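Local coordinates for peptidoglycan-N-acetylmuramic acid deacetylase PdaC (Bacillus subtilis subsp. subtilis str. 168, PDB 6H8N), which removes acetyl groups from N-acetylmuramic acid residues of peptidoglycan, conferring resistance to lysozyme, and also deacetylates short chitin oligomers, at residues Arg137-Lys140 with Thr141-Arg145; Asp160-Arg163 with Thr164-Asp167; Ser187-Glu190 with Glu191-Gln195. The protein carries 1 engineered substitution. All blocks are in the same frame, centred on the assembly; numbering follows the deposited sequence.

Contact 1 (Arg137-Lys140 with Thr141-Arg145)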
loop_
_atom_site.group_PDB
_atom_site.type_symbol
_atom_site.label_atom_id
_atom_site.label_comp_id
_atom_site.label_asym_id
_atom_site.label_seq_id
_atom_site.Cartn_x
_atom_site.Cartn_y
_atom_site.Cartn_z
ATOM N N ARG A 137 6.824 -6.086 17.524
ATOM C CA ARG A 137 7.463 -4.815 17.211
ATOM C C ARG A 137 8.967 -4.967 17.404
ATOM O O ARG A 137 9.578 -4.457 18.343
ATOM C CB ARG A 137 6.875 -3.697 18.057
ATOM C CG ARG A 137 5.382 -3.560 17.894
ATOM C CD ARG A 137 4.921 -2.280 18.489
ATOM N NE ARG A 137 3.467 -2.233 18.528
ATOM C CZ ARG A 137 2.785 -1.207 18.999
ATOM N NH1 ARG A 137 1.464 -1.257 19.008
ATOM N NH2 ARG A 137 3.425 -0.142 19.467
ATOM N N ASN A 138 9.554 -5.689 16.459
ATOM C CA ASN A 138 10.932 -6.141 16.557
ATOM C C ASN A 138 11.448 -6.242 15.130
ATOM O O ASN A 138 10.899 -6.997 14.324
ATOM C CB ASN A 138 10.979 -7.496 17.272
ATOM C CG ASN A 138 12.368 -8.050 17.355
ATOM O OD1 ASN A 138 12.806 -8.785 16.485
ATOM N ND2 ASN A 138 13.070 -7.711 18.425
ATOM N N LYS A 139 12.481 -5.467 14.821
ATOM C CA LYS A 139 12.945 -5.335 13.448
ATOM C C LYS A 139 13.254 -6.685 12.816
ATOM O O LYS A 139 12.765 -6.998 11.721
ATOM C CB LYS A 139 14.164 -4.413 13.396
ATOM C CG LYS A 139 14.754 -4.259 11.991
ATOM C CD LYS A 139 16.116 -3.581 12.017
ATOM C CE LYS A 139 16.719 -3.468 10.634
ATOM N NZ LYS A 139 18.129 -2.985 10.686
ATOM N N LYS A 140 14.093 -7.497 13.465
ATOM C CA LYS A 140 14.515 -8.726 12.825
ATOM C C LYS A 140 13.363 -9.700 12.648
ATOM O O LYS A 140 13.331 -10.440 11.668
ATOM C CB LYS A 140 15.643 -9.371 13.633
ATOM C CG LYS A 140 16.390 -10.435 12.874
ATOM C CD LYS A 140 17.572 -11.006 13.680
ATOM C CE LYS A 140 18.386 -11.970 12.842
ATOM N NZ LYS A 140 17.577 -12.690 11.788
ATOM N N THR A 141 12.427 -9.724 13.589
ATOM C CA THR A 141 11.265 -10.596 13.451
ATOM C C THR A 141 10.451 -10.215 12.219
ATOM O O THR A 141 10.029 -11.085 11.455
ATOM C CB THR A 141 10.400 -10.528 14.708
ATOM O OG1 THR A 141 11.147 -11.027 15.827
ATOM C CG2 THR A 141 9.133 -11.360 14.562
ATOM N N ILE A 142 10.231 -8.918 12.023
ATOM C CA ILE A 142 9.488 -8.436 10.857
ATOM C C ILE A 142 10.232 -8.768 9.568
ATOM O O ILE A 142 9.645 -9.291 8.611
ATOM C CB ILE A 142 9.223 -6.928 10.988
ATOM C CG1 ILE A 142 8.389 -6.619 12.231
ATOM C CG2 ILE A 142 8.545 -6.389 9.733
ATOM C CD1 ILE A 142 8.528 -5.195 12.682
ATOM N N VAL A 143 11.530 -8.440 9.507
ATOM C CA VAL A 143 12.314 -8.710 8.307
ATOM C C VAL A 143 12.246 -10.182 7.947
ATOM O O VAL A 143 12.016 -10.554 6.788
ATOM C CB VAL A 143 13.771 -8.259 8.507
ATOM C CG1 VAL A 143 14.641 -8.719 7.358
ATOM C CG2 VAL A 143 13.872 -6.768 8.666
ATOM N N ASP A 144 12.485 -11.052 8.928
ATOM C CA ASP A 144 12.576 -12.470 8.614
ATOM C C ASP A 144 11.233 -13.025 8.163
ATOM O O ASP A 144 11.185 -13.851 7.245
ATOM C CB ASP A 144 13.154 -13.262 9.792
ATOM C CG ASP A 144 14.634 -13.013 9.978
ATOM O OD1 ASP A 144 15.214 -12.209 9.230
ATOM O OD2 ASP A 144 15.229 -13.619 10.907
ATOM N N ARG A 145 10.135 -12.580 8.775
ATOM C CA ARG A 145 8.813 -13.036 8.349
ATOM C C ARG A 145 8.546 -12.613 6.903
ATOM O O ARG A 145 8.111 -13.420 6.067
ATOM C CB ARG A 145 7.728 -12.487 9.290
ATOM C CG ARG A 145 7.663 -13.134 10.667
ATOM C CD ARG A 145 6.466 -12.652 11.529
ATOM N NE ARG A 145 5.206 -13.277 11.100
ATOM C CZ ARG A 145 4.058 -13.272 11.787
ATOM N NH1 ARG A 145 2.990 -13.890 11.292
ATOM N NH2 ARG A 145 3.952 -12.652 12.953
HETATM O O HOH W 1 17.324 -10.311 9.656
#

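Contact 2 (Asp160-Arg163 with Thr164-Asp167)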
loop_
_atom_site.group_PDB
_atom_site.type_symbol
_atom_site.label_atom_id
_atom_site.label_comp_id
_atom_site.label_asym_id
_atom_site.label_seq_id
_atom_site.Cartn_x
_atom_site.Cartn_y
_atom_site.Cartn_z
ATOM N N ASP A 160 3.324 1.779 8.590
ATOM C CA ASP A 160 4.427 2.760 8.576
ATOM C C ASP A 160 4.326 3.785 9.687
ATOM O O ASP A 160 4.617 4.962 9.460
ATOM C CB ASP A 160 4.610 3.448 7.207
ATOM C CG ASP A 160 3.398 4.255 6.751
ATOM O OD1 ASP A 160 2.283 3.715 6.786
ATOM O OD2 ASP A 160 3.595 5.429 6.305
ATOM N N ILE A 161 3.945 3.363 10.889
ATOM C CA ILE A 161 3.830 4.240 12.045
ATOM C C ILE A 161 4.739 3.827 13.195
ATOM O O ILE A 161 4.727 4.482 14.241
ATOM C CB ILE A 161 2.364 4.341 12.512
ATOM C CG1 ILE A 161 1.800 2.969 12.872
ATOM C CG2 ILE A 161 1.536 4.998 11.411
ATOM C CD1 ILE A 161 0.475 3.045 13.615
ATOM N N TYR A 162 5.499 2.748 13.053
ATOM C CA TYR A 162 6.364 2.248 14.111
ATOM C C TYR A 162 7.823 2.330 13.682
ATOM O O TYR A 162 8.164 1.999 12.542
ATOM C CB TYR A 162 6.040 0.793 14.441
ATOM C CG TYR A 162 4.585 0.556 14.786
ATOM C CD1 TYR A 162 4.006 1.159 15.891
ATOM C CD2 TYR A 162 3.795 -0.275 14.004
ATOM C CE1 TYR A 162 2.669 0.929 16.212
ATOM C CE2 TYR A 162 2.461 -0.504 14.319
ATOM C CZ TYR A 162 1.908 0.104 15.419
ATOM O OH TYR A 162 0.585 -0.132 15.712
ATOM N N ARG A 163 8.688 2.727 14.618
ATOM C CA ARG A 163 10.116 2.777 14.332
ATOM C C ARG A 163 10.641 1.427 13.848
ATOM O O ARG A 163 11.429 1.370 12.892
ATOM C CB ARG A 163 10.862 3.240 15.582
ATOM C CG ARG A 163 12.379 3.242 15.462
ATOM C CD ARG A 163 12.943 4.654 15.383
ATOM N NE ARG A 163 12.307 5.459 14.339
ATOM C CZ ARG A 163 12.467 5.258 13.032
ATOM N NH1 ARG A 163 11.857 6.048 12.151
ATOM N NH2 ARG A 163 13.230 4.265 12.603
ATOM N N THR A 164 10.253 0.334 14.508
ATOM C CA THR A 164 10.729 -0.984 14.102
ATOM C C THR A 164 10.244 -1.346 12.709
ATOM O O THR A 164 10.922 -2.088 11.994
ATOM C CB THR A 164 10.342 -2.069 15.122
ATOM O OG1 THR A 164 9.004 -1.869 15.582
ATOM C CG2 THR A 164 11.268 -2.050 16.325
ATOM N N SER A 165 9.062 -0.873 12.319
ATOM C CA SER A 165 8.545 -1.118 10.975
ATOM C C SER A 165 9.333 -0.347 9.928
ATOM O O SER A 165 9.626 -0.881 8.857
ATOM C CB SER A 165 7.064 -0.745 10.917
ATOM O OG SER A 165 6.318 -1.624 11.719
ATOM N N ALA A 166 9.673 0.908 10.197
ATOM C CA ALA A 166 10.471 1.662 9.240
ATOM C C ALA A 166 11.860 1.057 9.102
ATOM O O ALA A 166 12.394 0.935 7.996
ATOM C CB ALA A 166 10.555 3.125 9.659
ATOM N N ASP A 167 12.474 0.693 10.220
ATOM C CA ASP A 167 13.788 0.052 10.158
ATOM C C ASP A 167 13.723 -1.270 9.406
ATOM O O ASP A 167 14.572 -1.555 8.554
ATOM C CB ASP A 167 14.355 -0.149 11.567
ATOM C CG ASP A 167 14.751 1.159 12.229
ATOM O OD1 ASP A 167 14.964 2.172 11.531
ATOM O OD2 ASP A 167 14.867 1.166 13.477
#

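Contact 3 (Ser187-Glu190 with Glu191-Gln195)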
loop_
_atom_site.group_PDB
_atom_site.type_symbol
_atom_site.label_atom_id
_atom_site.label_comp_id
_atom_site.label_asym_id
_atom_site.label_seq_id
_atom_site.Cartn_x
_atom_site.Cartn_y
_atom_site.Cartn_z
ATOM N N SER A 187 -1.171 -0.740 -8.423
ATOM C CA SER A 187 -1.709 -0.655 -9.784
ATOM C C SER A 187 -0.718 -1.182 -10.818
ATOM O O SER A 187 -1.126 -1.800 -11.810
ATOM C CB SER A 187 -2.144 0.774 -10.081
ATOM O OG SER A 187 -3.254 1.096 -9.254
ATOM N N GLN A 188 0.586 -0.963 -10.613
ATOM C CA GLN A 188 1.573 -1.503 -11.532
ATOM C C GLN A 188 1.589 -3.021 -11.477
ATOM O O GLN A 188 1.766 -3.680 -12.509
ATOM C CB GLN A 188 2.950 -0.942 -11.223
ATOM C CG GLN A 188 3.126 0.497 -11.661
ATOM C CD GLN A 188 4.351 1.170 -11.076
ATOM O OE1 GLN A 188 4.995 0.677 -10.151
ATOM N NE2 GLN A 188 4.671 2.347 -11.611
ATOM N N LEU A 189 1.414 -3.599 -10.288
ATOM C CA LEU A 189 1.357 -5.048 -10.176
ATOM C C LEU A 189 0.140 -5.600 -10.918
ATOM O O LEU A 189 0.244 -6.612 -11.627
ATOM C CB LEU A 189 1.321 -5.435 -8.704
ATOM C CG LEU A 189 1.109 -6.927 -8.435
ATOM C CD1 LEU A 189 2.219 -7.752 -9.039
ATOM C CD2 LEU A 189 0.957 -7.157 -6.925
ATOM N N GLU A 190 -1.020 -4.953 -10.773
ATOM C CA GLU A 190 -2.204 -5.357 -11.528
ATOM C C GLU A 190 -1.912 -5.370 -13.017
ATOM O O GLU A 190 -2.330 -6.290 -13.739
ATOM C CB GLU A 190 -3.375 -4.407 -11.243
ATOM C CG GLU A 190 -3.996 -4.504 -9.857
ATOM C CD GLU A 190 -5.160 -3.523 -9.674
ATOM O OE1 GLU A 190 -5.805 -3.528 -8.594
ATOM O OE2 GLU A 190 -5.443 -2.750 -10.624
ATOM N N GLU A 191 -1.210 -4.348 -13.509
ATOM C CA GLU A 191 -0.913 -4.269 -14.935
ATOM C C GLU A 191 0.042 -5.377 -15.354
ATOM O O GLU A 191 -0.119 -5.981 -16.424
ATOM C CB GLU A 191 -0.340 -2.891 -15.267
ATOM C CG GLU A 191 0.139 -2.729 -16.704
ATOM C CD GLU A 191 -0.937 -2.968 -17.755
ATOM O OE1 GLU A 191 -2.143 -2.859 -17.456
ATOM O OE2 GLU A 191 -0.533 -3.269 -18.898
ATOM N N VAL A 192 1.056 -5.661 -14.539
ATOM C CA VAL A 192 1.963 -6.755 -14.846
ATOM C C VAL A 192 1.202 -8.066 -14.963
ATOM O O VAL A 192 1.434 -8.865 -15.887
ATOM C CB VAL A 192 3.088 -6.818 -13.801
ATOM C CG1 VAL A 192 3.836 -8.150 -13.904
ATOM C CG2 VAL A 192 4.021 -5.660 -14.022
ATOM N N LYS A 193 0.321 -8.341 -14.013
ATOM C CA LYS A 193 -0.434 -9.583 -14.073
ATOM C C LYS A 193 -1.246 -9.661 -15.357
ATOM O O LYS A 193 -1.318 -10.730 -15.978
ATOM C CB LYS A 193 -1.299 -9.743 -12.825
ATOM C CG LYS A 193 -0.456 -9.974 -11.557
ATOM C CD LYS A 193 -1.299 -10.310 -10.319
ATOM C CE LYS A 193 -0.459 -10.453 -9.022
ATOM N NZ LYS A 193 -1.358 -10.504 -7.810
ATOM N N LYS A 194 -1.850 -8.546 -15.786
ATOM C CA LYS A 194 -2.603 -8.544 -17.040
ATOM C C LYS A 194 -1.684 -8.801 -18.226
ATOM O O LYS A 194 -2.042 -9.543 -19.152
ATOM C CB LYS A 194 -3.326 -7.209 -17.211
ATOM C CG LYS A 194 -4.517 -7.050 -16.286
ATOM C CD LYS A 194 -5.220 -5.713 -16.506
ATOM C CE LYS A 194 -5.994 -5.260 -15.278
ATOM N NZ LYS A 194 -6.517 -3.866 -15.446
ATOM N N GLN A 195 -0.510 -8.189 -18.242
ATOM C CA GLN A 195 0.425 -8.425 -19.331
ATOM C C GLN A 195 0.841 -9.889 -19.394
ATOM O O GLN A 195 0.986 -10.459 -20.486
ATOM C CB GLN A 195 1.655 -7.552 -19.164
ATOM C CG GLN A 195 1.440 -6.070 -19.338
ATOM C CD GLN A 195 2.702 -5.307 -19.002
ATOM O OE1 GLN A 195 3.153 -5.303 -17.853
ATOM N NE2 GLN A 195 3.306 -4.679 -20.006
#

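Contact 1 (Arg137-Lys140 with Thr141-Arg145)
Asn138 reaches Thr141 because its CG stands anti to the backbone N (chi1 178°), which carries OD1 over the first turn of helix 139-149. Lys140 runs out straight and bends only at its last torsion (chi4 -30°), hooking the ammonium group onto Asp144 one turn further on. Asn138 is the N-cap of the helix. Its OD1 accepts from Thr141 N at 3.1 Å, in the carbonyl plane and on a lone pair. The Thr141 hydroxyl OG1 donates to the same Asn138 OD1 at 2.9 Å, from 45° above that plane, and the two side chains cross at about a right angle. A single amide oxygen thus takes two donors, which would restrain the Asn138 amide and the Thr141 hydroxyl at the helix start. The main chain continues the pattern, with Ile142 N bound to Asn138 O at 3.1 Å and Val143 N to Lys139 O at 2.9 Å.

On the exposed flank, Lys140 NZ forms an i to i+4 salt bridge with Asp144 OD2 (2.7 Å), arriving on the syn side and close to the carboxylate plane. A water completes a ring between the two charges, donating to Asp144 OD1 at 2.9 Å and accepting from Lys140 NZ at 3.2 Å. The buried side of the turn faces helix 163-178: Ile142 and Val143 both rest on Ala168, and Val143 also touches Glu171. Ile142 further packs on Asp133, a residue that probably tunes the catalytic histidine, so this helix start lies next to the likely second shell of the NodB active site and beside the helix that follows strand 155-159.

Contact 2 (Asp160-Arg163 with Thr164-Asp167)
Tyr162 and Ser165 face each other where the chain turns from an extended backbone (Tyr162 psi 139°) into helical geometry at Arg163. Tyr162 is the N-cap of helix 163-178, in the loop that joins strand 155-159 to this helix in the NodB-type fold of the C-terminal polysaccharide deacetylase domain that this chain represents. Its carbonyl opens the helical ladder: Ala166 N donates to Tyr162 O at 3.0 Å, and Asp167 N follows on Arg163 O at 2.9 Å.

Ser165 OG sits at the edge of the Tyr162 ring and near its plane, 3.7 Å from Tyr162 CD2. The hydroxyl is hydrogen-bonded to Asp133, which probably tunes His159, the likely proton donor, and the bond probably helps to hold Asp133 in place. Over one ring face, Ile161 CG1 lies 3.7 Å above the plane of Tyr162, and Trp134 and Arg137 also pack against this tyrosine.

On the side facing helix 22-35, Arg163 curls forward along its own helix toward Asp167, its chain bent at the second torsion (chi2 108°) and again at the third. The Asp167 carboxylate lies at the edge of the Arg163 guanidinium, near its plane, with the two planes 53° apart. Gln27 joins this pair, its NE2 hydrogen-bonded to Asp167 OD1 and its OE1 weakly bonded by Arg163 NH2. The salt bridge itself runs from Arg163 NH2 to Asp167 OD1 at 2.9 Å.

Contact 3 (Ser187-Glu190 with Glu191-Gln195)
Leu189 and Lys193 make an i to i+4 contact along one face of helix 186-197, the C-terminal helix that follows the short strand 182-183. The terminal methylene of the lysine does the touching: Lys193 CE lies 3.8 Å from Leu189 CD1 and 3.9 Å from Leu189 CG. Leu189 directs its branch there with CG anti to the backbone N (chi1 174°), while Lys193 is extended beyond its CG, so that the chain brings CE, its last methylene, against the leucine. At that end, Lys193 NZ has a weak hydrogen bond to Gly153 O, and a glycerol lies nearby.

Four successive backbone bonds hold the turn. Glu191 N donates to Ser187 O, Val192 N to Gln188 O, Lys193 N to Leu189 O at 2.9 Å, and Lys194 N to Glu190 O. Lys194 CG also lies near this last carbonyl, 3.4 Å from Glu190 O, but its ammonium and the Glu190 carboxylate remain apart, with Lys194 NZ 5.1 Å from Glu190 OE2.

Leu189 and Val192 are buried against Val11 of strand 11-17, and Leu189 also touches Ala13. Ser187 OG is hydrogen-bonded to Glu64, and Gln188 OE1 to Thr185 N just before the helix. With Leu189 and Val192 turned to the sheet and Glu191 and Lys194 on more exposed sides, the helix is amphipathic, as expected of one flanking the parallel sheet of this NodB-type domain.

From the N terminus, the chain forms contact 1 at the start of helix 139-149, passes through strand 155-159 to contact 2 at the start of helix 163-178, and reaches contact 3 within helix 186-197. Each is local and closes no large loop; the three follow in series, neither nested nor crossed. Contacts 1 and 2 adjoin: Arg137 NH2 lies 3.5 Å from Tyr162 CE1, and Arg137 O lies 3.6 Å from Thr164 CG2, so two neighbouring helix starts are packed together, with Tyr162's side chain about 8 Å from the bound zinc. Contact 3 is centred about 28 Å from either, on the opposite side of the chain's centre from contact 2, in the helix that packs on strand 11-17.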